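Local coordinates for vacuolar protein sorting-associated protein 53 (Saccharomyces cerevisiae, PDB 3NS4) that takes part, as a subunit of the Golgi-associated retrograde protein (GARP) tethering complex, in retrograde transport of vesicles from endosomes to the late Golgi, at residues A[23-28]-A[90-95]; A[30-35]-A[83-88]. The protein carries 2 engineered substitutions. One frame throughout, in Å; residues are numbered along the deposited sequence. Where two conformers were deposited one is given.

Contact 1: residues A[23-28]-A[90-95]; sequences YKWNFL and ESVSND. With BA (barium ion), chain C.
One face of the W25 indole receives the V92 methyl CG2, which sits over the six-membered ring 3.7 Å from its centroid and 18° off the normal, a CH-pi contact displaced toward the rim at CH2. S93 OG approaches the same ring obliquely and is hydrogen-bonded to P89 O. A beta-branched residue suits this place because its two methyls serve two partners: while CG2 lies on the indole, CG1 meets L28 CD1 at 3.8 Å, the two side chains reaching toward each other tip to tip. K24 completes the grip. Its CG stands between the backbone N and carbonyl carbon (chi1 61°), and the extended chain beyond CG slants across V92, with K24 CD 3.7 Å from V92 CB. The ammonium then donates from NZ to V92 O at 2.9 Å, nearly in line with the carbonyl bond (C=O...N angle 163°), while D21 gives the same nitrogen a salt bridge. On its outer side the loop holds a barium ion through the carbonyl oxygens of E90 and S93. Segment 90-95 thus rests against the early turns of helix 20-47, just after helix 64-87, and W25 also packs on S103, Y104 and V107 of helix 102-125.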
ATOM      1  N   TYR A  23       4.820 -22.711  17.813  1.00 53.83           N
ATOM      2  CA  TYR A  23       5.745 -21.590  17.642  1.00 51.81           C
ATOM      3  C   TYR A  23       6.304 -21.414  16.242  1.00 51.15           C
ATOM      4  O   TYR A  23       6.200 -20.326  15.657  1.00 51.07           O
ATOM      5  CB  TYR A  23       6.900 -21.728  18.628  1.00 50.28           C
ATOM      6  CG  TYR A  23       7.770 -20.493  18.744  1.00 55.62           C
ATOM      7  CD1 TYR A  23       7.360 -19.393  19.502  1.00 62.77           C
ATOM      8  CD2 TYR A  23       9.014 -20.422  18.117  1.00 57.94           C
ATOM      9  CE1 TYR A  23       8.166 -18.239  19.621  1.00 69.44           C
ATOM     10  CE2 TYR A  23       9.829 -19.270  18.234  1.00 64.41           C
ATOM     11  CZ  TYR A  23       9.396 -18.183  18.985  1.00 65.74           C
ATOM     12  OH  TYR A  23      10.184 -17.050  19.096  1.00 65.28           O
ATOM     13  N   LYS A  24       6.902 -22.474  15.710  1.00 50.98           N
ATOM     14  CA  LYS A  24       7.491 -22.396  14.390  1.00 50.19           C
ATOM     15  C   LYS A  24       6.532 -21.850  13.357  1.00 51.36           C
ATOM     16  O   LYS A  24       6.939 -21.109  12.477  1.00 53.51           O
ATOM     17  CB  LYS A  24       8.127 -23.712  13.957  1.00 50.07           C
ATOM     18  CG  LYS A  24       7.196 -24.878  13.859  1.00 58.40           C
ATOM     19  CD  LYS A  24       7.944 -26.180  13.554  1.00 61.87           C
ATOM     20  CE  LYS A  24       6.967 -27.301  13.246  1.00 57.78           C
ATOM     21  NZ  LYS A  24       7.714 -28.496  12.841  1.00 63.59           N
ATOM     22  N   TRP A  25       5.254 -22.170  13.461  1.00 53.47           N
ATOM     23  CA  TRP A  25       4.321 -21.622  12.495  1.00 54.95           C
ATOM     24  C   TRP A  25       4.042 -20.171  12.831  1.00 54.87           C
ATOM     25  O   TRP A  25       3.903 -19.375  11.939  1.00 55.30           O
ATOM     26  CB  TRP A  25       3.035 -22.444  12.383  1.00 57.61           C
ATOM     27  CG  TRP A  25       3.271 -23.882  11.946  1.00 58.03           C
ATOM     28  CD1 TRP A  25       3.236 -25.002  12.735  1.00 58.74           C
ATOM     29  CD2 TRP A  25       3.605 -24.340  10.633  1.00 57.83           C
ATOM     30  NE1 TRP A  25       3.515 -26.126  11.992  1.00 59.14           N
ATOM     31  CE2 TRP A  25       3.746 -25.746  10.700  1.00 58.46           C
ATOM     32  CE3 TRP A  25       3.779 -23.704   9.402  1.00 57.30           C
ATOM     33  CZ2 TRP A  25       4.062 -26.511   9.596  1.00 58.40           C
ATOM     34  CZ3 TRP A  25       4.097 -24.473   8.298  1.00 57.13           C
ATOM     35  CH2 TRP A  25       4.235 -25.860   8.405  1.00 57.61           C
ATOM     36  N   ASN A  26       3.994 -19.790  14.098  1.00 54.46           N
ATOM     37  CA  ASN A  26       3.742 -18.388  14.379  1.00 54.46           C
ATOM     38  C   ASN A  26       4.870 -17.539  13.890  1.00 52.73           C
ATOM     39  O   ASN A  26       4.655 -16.428  13.401  1.00 53.28           O
ATOM     40  CB  ASN A  26       3.480 -18.136  15.848  1.00 54.23           C
ATOM     41  CG  ASN A  26       2.113 -18.648  16.289  1.00 65.52           C
ATOM     42  OD1 ASN A  26       1.260 -19.035  15.472  1.00 74.66           O
ATOM     43  ND2 ASN A  26       1.905 -18.664  17.594  1.00 77.98           N
ATOM     44  N   PHE A  27       6.071 -18.087  14.009  1.00 50.92           N
ATOM     45  CA  PHE A  27       7.272 -17.452  13.541  1.00 49.31           C
ATOM     46  C   PHE A  27       7.187 -17.227  12.030  1.00 49.85           C
ATOM     47  O   PHE A  27       7.407 -16.127  11.550  1.00 49.83           O
ATOM     48  CB  PHE A  27       8.437 -18.353  13.884  1.00 47.74           C
ATOM     49  CG  PHE A  27       9.777 -17.731  13.659  1.00 46.12           C
ATOM     50  CD1 PHE A  27      10.400 -17.026  14.663  1.00 45.29           C
ATOM     51  CD2 PHE A  27      10.430 -17.867  12.449  1.00 50.81           C
ATOM     52  CE1 PHE A  27      11.652 -16.460  14.469  1.00 44.09           C
ATOM     53  CE2 PHE A  27      11.684 -17.311  12.256  1.00 45.27           C
ATOM     54  CZ  PHE A  27      12.293 -16.610  13.272  1.00 43.57           C
ATOM     55  N   LEU A  28       6.830 -18.239  11.257  1.00 50.52           N
ATOM     56  CA  LEU A  28       6.711 -17.987   9.835  1.00 51.07           C
ATOM     57  C   LEU A  28       5.700 -16.902   9.579  1.00 52.99           C
ATOM     58  O   LEU A  28       5.856 -16.138   8.652  1.00 53.26           O
ATOM     59  CB  LEU A  28       6.354 -19.230   9.053  1.00 51.75           C
ATOM     60  CG  LEU A  28       7.303 -20.400   9.171  1.00 50.21           C
ATOM     61  CD1 LEU A  28       6.942 -21.380   8.103  1.00 51.01           C
ATOM     62  CD2 LEU A  28       8.734 -19.959   9.004  1.00 47.98           C
ATOM     63  N   GLU A  90       8.602 -25.275   3.977  1.00 51.01           N
ATOM     64  CA  GLU A  90       9.651 -26.298   3.895  1.00 53.88           C
ATOM     65  C   GLU A  90      10.753 -26.061   4.927  1.00 50.49           C
ATOM     66  O   GLU A  90      11.471 -26.970   5.221  1.00 58.95           O
ATOM     67  CB  GLU A  90      10.271 -26.464   2.474  1.00 56.10           C
ATOM     68  CG  GLU A  90       9.413 -26.915   1.295  1.00100.32           C
ATOM     69  CD  GLU A  90      10.053 -26.778  -0.120  1.00119.24           C
ATOM     70  OE1 GLU A  90      11.168 -26.235  -0.242  1.00125.67           O
ATOM     71  OE2 GLU A  90       9.433 -27.200  -1.127  1.00130.94           O
ATOM     72  N   SER A  91      10.899 -24.877   5.499  1.00 72.38           N
ATOM     73  CA  SER A  91      11.986 -24.694   6.451  1.00 74.62           C
ATOM     74  C   SER A  91      11.688 -25.304   7.809  1.00 70.68           C
ATOM     75  O   SER A  91      12.605 -25.565   8.567  1.00 77.02           O
ATOM     76  CB  SER A  91      12.344 -23.225   6.604  1.00 70.79           C
ATOM     77  OG  SER A  91      11.297 -22.539   7.242  1.00 58.93           O
ATOM     78  N   VAL A  92      10.419 -25.548   8.114  1.00 63.34           N
ATOM     79  CA  VAL A  92      10.055 -26.110   9.413  1.00 62.69           C
ATOM     80  C   VAL A  92       9.582 -27.559   9.328  1.00 69.58           C
ATOM     81  O   VAL A  92       9.062 -28.086  10.305  1.00 72.15           O
ATOM     82  CB  VAL A  92       8.929 -25.305  10.137  1.00 53.41           C
ATOM     83  CG1 VAL A  92       9.173 -23.802  10.084  1.00 47.48           C
ATOM     84  CG2 VAL A  92       7.573 -25.612   9.554  1.00 51.21           C
ATOM     85  N   SER A  93       9.778 -28.217   8.188  1.00 77.36           N
ATOM     86  CA  SER A  93       9.250 -29.557   8.016  1.00 84.93           C
ATOM     87  C   SER A  93      10.251 -30.558   7.631  1.00101.75           C
ATOM     88  O   SER A  93      10.910 -30.419   6.611  1.00105.22           O
ATOM     89  CB  SER A  93       8.200 -29.584   6.918  1.00 82.86           C
ATOM     90  OG  SER A  93       7.195 -28.629   7.169  1.00 77.38           O
ATOM     91  N   ASN A  94      10.331 -31.580   8.468  1.00118.36           N
ATOM     92  CA  ASN A  94      11.140 -32.763   8.232  1.00141.20           C
ATOM     93  C   ASN A  94      10.143 -33.793   7.677  1.00149.90           C
ATOM     94  O   ASN A  94      10.474 -34.579   6.786  1.00163.44           O
ATOM     95  CB  ASN A  94      11.809 -33.250   9.529  1.00151.19           C
ATOM     96  CG  ASN A  94      12.809 -32.234  10.117  1.00147.34           C
ATOM     97  OD1 ASN A  94      13.970 -32.570  10.349  1.00160.91           O
ATOM     98  ND2 ASN A  94      12.362 -30.999  10.352  1.00131.53           N
ATOM     99  N   ASP A  95       8.917 -33.762   8.221  1.00145.33           N
ATOM    100  CA  ASP A  95       7.780 -34.565   7.747  1.00150.82           C
ATOM    101  C   ASP A  95       6.951 -33.673   6.816  1.00138.45           C
ATOM    102  O   ASP A  95       6.395 -32.662   7.259  1.00125.55           O
ATOM    103  CB  ASP A  95       6.907 -35.061   8.915  1.00153.71           C
ATOM    104  CG  ASP A  95       7.534 -36.213   9.677  1.00174.05           C
ATOM    105  OD1 ASP A  95       8.668 -36.619   9.351  1.00186.61           O
ATOM    106  OD2 ASP A  95       6.879 -36.728  10.607  1.00184.80           O
TER
HETATM  107 BA    BA C   2      12.947 -29.419   5.062  1.00118.65          BA

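Contact 2: residues A[30-35]-A[83-88]; sequences KVIDIM and EIFHTL. Engineered in segment 30-35: M35 (natural residue Ile).
Within the alpha-helical bundle of this C-terminal Vps53 fragment, residues 30-35 of helix 20-47 meet 83-88, at the end of helix 64-87, through a small apolar patch in which I32 and M35 pack against F85, and V31 and I32 against L88. The F85 ring is the flat centre of the contact. I32 CG1 stands over the middle of one face, 4.2 Å from the centroid and 6° off the normal, so this methylene makes a CH-pi contact. The other branch of I32, CG2, points anti to the backbone N and lies above the CE2-CZ side of the same face, 3.9 Å from F85 CE2. A branched aliphatic side chain fits here because both of its branches can cover one face of the ring. M35, a selenomethionine at an engineered position, comes in at the ring edge, with its CB 4.0 Å from F85 CE1.

The fragment has helices and connecting loops but no strands, and F85 serves more than one of its helices: it also touches T36 on helix 20-47 and A111 on helix 102-125. I32 likewise reaches H110 and N114 of that third helix, so the two buried side chains lie where three helices converge. No hydrogen bond crosses between the two segments. Near the end of helix 64-87, L88 extends the apolar surface with a single methyl. Its CD1 lies 4.1 Å from I32 CG1 and 4.3 Å from V31 CG1, the branched aliphatic side chains meeting without polar groups between them.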
ATOM      1  N   LYS A  30       5.216 -14.342  11.372  1.00 42.56           N
ATOM      2  CA  LYS A  30       5.959 -13.080  11.598  1.00 42.15           C
ATOM      3  C   LYS A  30       6.913 -12.749  10.465  1.00 40.13           C
ATOM      4  O   LYS A  30       6.935 -11.598  10.017  1.00 41.32           O
ATOM      5  CB  LYS A  30       6.681 -13.020  12.929  1.00 44.13           C
ATOM      6  CG  LYS A  30       5.742 -13.101  14.066  1.00 63.58           C
ATOM      7  CD  LYS A  30       4.637 -12.002  14.101  1.00 80.37           C
ATOM      8  CE  LYS A  30       3.554 -12.386  15.167  1.00 85.44           C
ATOM      9  NZ  LYS A  30       2.572 -11.318  15.491  1.00 82.18           N
ATOM     10  N   VAL A  31       7.680 -13.737   9.992  1.00 39.71           N
ATOM     11  CA  VAL A  31       8.573 -13.508   8.864  1.00 38.31           C
ATOM     12  C   VAL A  31       7.737 -12.941   7.715  1.00 36.84           C
ATOM     13  O   VAL A  31       8.027 -11.887   7.161  1.00 35.96           O
ATOM     14  CB  VAL A  31       9.257 -14.771   8.459  1.00 38.55           C
ATOM     15  CG1 VAL A  31      10.219 -14.481   7.417  1.00 37.76           C
ATOM     16  CG2 VAL A  31       9.989 -15.272   9.616  1.00 40.23           C
ATOM     17  N   ILE A  32       6.651 -13.612   7.397  1.00 36.96           N
ATOM     18  CA  ILE A  32       5.795 -13.085   6.370  1.00 36.06           C
ATOM     19  C   ILE A  32       5.468 -11.610   6.574  1.00 35.72           C
ATOM     20  O   ILE A  32       5.767 -10.818   5.686  1.00 34.61           O
ATOM     21  CB  ILE A  32       4.520 -13.885   6.230  1.00 38.16           C
ATOM     22  CG1 ILE A  32       4.848 -15.248   5.620  1.00 37.37           C
ATOM     23  CG2 ILE A  32       3.528 -13.094   5.356  1.00 36.56           C
ATOM     24  CD1 ILE A  32       3.739 -16.213   5.754  1.00 39.00           C
ATOM     25  N   ASP A  33       4.879 -11.235   7.718  1.00 36.98           N
ATOM     26  CA  ASP A  33       4.534  -9.815   7.950  1.00 37.14           C
ATOM     27  C   ASP A  33       5.733  -8.859   7.889  1.00 36.54           C
ATOM     28  O   ASP A  33       5.608  -7.751   7.383  1.00 36.01           O
ATOM     29  CB  ASP A  33       3.770  -9.579   9.254  1.00 39.70           C
ATOM     30  CG  ASP A  33       2.324 -10.190   9.265  1.00 56.76           C
ATOM     31  OD1 ASP A  33       1.832 -10.492  10.393  1.00 68.88           O
ATOM     32  OD2 ASP A  33       1.675 -10.367   8.199  1.00 53.57           O
ATOM     33  N   ILE A  34       6.889  -9.280   8.386  1.00 36.94           N
ATOM     34  CA  ILE A  34       8.092  -8.454   8.334  1.00 36.96           C
ATOM     35  C   ILE A  34       8.407  -8.143   6.879  1.00 35.34           C
ATOM     36  O   ILE A  34       8.488  -6.962   6.486  1.00 35.11           O
ATOM     37  CB  ILE A  34       9.245  -9.178   9.027  1.00 38.06           C
ATOM     38  CG1 ILE A  34       9.055  -9.098  10.534  1.00 40.20           C
ATOM     39  CG2 ILE A  34      10.571  -8.564   8.705  1.00 38.33           C
ATOM     40  CD1 ILE A  34       9.769 -10.119  11.282  1.00 41.47           C
HETATM   41  N   MSE A  35       8.537  -9.193   6.062  1.00 34.56           N
HETATM   42  CA  MSE A  35       8.815  -8.996   4.647  0.50 33.49           C
HETATM   43  C   MSE A  35       7.745  -8.148   3.980  1.00 32.74           C
HETATM   44  O   MSE A  35       8.061  -7.312   3.147  1.00 33.10           O
HETATM   45  CB  MSE A  35       8.980 -10.315   3.910  0.50 33.34           C
HETATM   46  CG  MSE A  35      10.128 -11.139   4.406  0.50 36.52           C
HETATM   47 SE   MSE A  35      11.854 -10.209   4.417  0.50 45.99          SE
HETATM   48  CE  MSE A  35      11.926  -9.697   2.520  0.50 40.12           C
ATOM     49  N   GLU A  83       7.395 -16.553  -4.328  1.00 40.07           N
ATOM     50  CA  GLU A  83       8.085 -17.822  -4.300  1.00 41.84           C
ATOM     51  C   GLU A  83       8.778 -18.071  -2.974  1.00 41.00           C
ATOM     52  O   GLU A  83       8.726 -19.183  -2.466  1.00 42.17           O
ATOM     53  CB  GLU A  83       9.029 -17.967  -5.480  1.00 43.57           C
ATOM     54  CG  GLU A  83       8.323 -18.281  -6.812  1.00 63.94           C
ATOM     55  CD  GLU A  83       7.572 -19.654  -6.856  1.00 85.07           C
ATOM     56  OE1 GLU A  83       7.862 -20.588  -6.059  1.00 81.72           O
ATOM     57  OE2 GLU A  83       6.685 -19.802  -7.734  1.00 95.87           O
ATOM     58  N   ILE A  84       9.393 -17.046  -2.396  1.00 39.32           N
ATOM     59  CA  ILE A  84      10.019 -17.207  -1.095  1.00 38.88           C
ATOM     60  C   ILE A  84       8.972 -17.666  -0.103  1.00 38.63           C
ATOM     61  O   ILE A  84       9.165 -18.635   0.636  1.00 40.15           O
ATOM     62  CB  ILE A  84      10.647 -15.916  -0.612  1.00 37.50           C
ATOM     63  CG1 ILE A  84      11.928 -15.654  -1.395  1.00 38.47           C
ATOM     64  CG2 ILE A  84      10.979 -15.983   0.872  1.00 37.26           C
ATOM     65  CD1 ILE A  84      12.593 -14.318  -1.070  1.00 37.63           C
ATOM     66  N   PHE A  85       7.850 -16.976  -0.084  1.00 37.68           N
ATOM     67  CA  PHE A  85       6.779 -17.352   0.828  1.00 38.53           C
ATOM     68  C   PHE A  85       6.322 -18.783   0.664  1.00 44.03           C
ATOM     69  O   PHE A  85       6.086 -19.408   1.676  1.00 46.98           O
ATOM     70  CB  PHE A  85       5.592 -16.443   0.625  1.00 37.28           C
ATOM     71  CG  PHE A  85       5.739 -15.106   1.264  1.00 35.74           C
ATOM     72  CD1 PHE A  85       6.928 -14.728   1.860  1.00 35.10           C
ATOM     73  CD2 PHE A  85       4.709 -14.178   1.177  1.00 35.32           C
ATOM     74  CE1 PHE A  85       7.065 -13.462   2.428  1.00 34.14           C
ATOM     75  CE2 PHE A  85       4.848 -12.912   1.743  1.00 34.25           C
ATOM     76  CZ  PHE A  85       6.030 -12.551   2.365  1.00 33.69           C
ATOM     77  N   HIS A  86       6.175 -19.289  -0.580  1.00 47.61           N
ATOM     78  CA  HIS A  86       5.699 -20.657  -0.756  0.50 51.49           C
ATOM     79  C   HIS A  86       6.692 -21.678  -0.228  1.00 52.12           C
ATOM     80  O   HIS A  86       6.319 -22.787   0.162  1.00 53.03           O
ATOM     81  CB  HIS A  86       5.294 -20.949  -2.193  0.50 54.50           C
ATOM     82  CG  HIS A  86       4.009 -20.298  -2.592  0.50 60.72           C
ATOM     83  ND1 HIS A  86       3.033 -19.973  -1.672  0.50 58.68           N
ATOM     84  CD2 HIS A  86       3.498 -20.000  -3.810  0.50 63.66           C
ATOM     85  CE1 HIS A  86       2.003 -19.443  -2.303  0.50 67.61           C
ATOM     86  NE2 HIS A  86       2.256 -19.454  -3.601  0.50 70.14           N
ATOM     87  N   THR A  87       7.926 -21.239  -0.143  1.00 50.46           N
ATOM     88  CA  THR A  87       9.065 -21.971   0.340  1.00 51.50           C
ATOM     89  C   THR A  87       9.229 -21.992   1.865  1.00 51.07           C
ATOM     90  O   THR A  87       9.748 -22.961   2.408  1.00 53.44           O
ATOM     91  CB  THR A  87      10.273 -21.338  -0.404  1.00 51.95           C
ATOM     92  OG1 THR A  87      10.384 -21.956  -1.688  1.00 61.11           O
ATOM     93  CG2 THR A  87      11.546 -21.431   0.295  1.00 48.19           C
ATOM     94  N   LEU A  88       8.784 -20.960   2.574  1.00 45.79           N
ATOM     95  CA  LEU A  88       8.977 -20.968   4.032  1.00 42.94           C
ATOM     96  C   LEU A  88       8.579 -22.263   4.771  1.00 44.65           C
ATOM     97  O   LEU A  88       9.392 -22.785   5.538  1.00 44.86           O
ATOM     98  CB  LEU A  88       8.360 -19.745   4.704  1.00 40.55           C
ATOM     99  CG  LEU A  88       9.000 -18.435   4.256  1.00 38.99           C
ATOM    100  CD1 LEU A  88       8.275 -17.293   4.862  1.00 37.92           C
ATOM    101  CD2 LEU A  88      10.456 -18.391   4.604  1.00 39.41           C
TER

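Overall arrangement
Both contacts use helix 20-47, contact 1 on its early turns and contact 2 about two turns further on, and their centres lie 11 Å apart, both toward the same end of the chain. Along the chain the order is 23-28, 30-35, 83-88, 90-95, so the two segments of contact 2 come between those of contact 1 in the sequence. This is what an antiparallel pairing of helix 20-47 with helix 64-87 gives, the loop after the latter carrying the pairing on. L28 CD1 touches L88 O at 3.8 Å, joining the two. Helix 102-125 packs against both, so together they tie three helices of this C-terminal part of Vps53 near one end of the bundle.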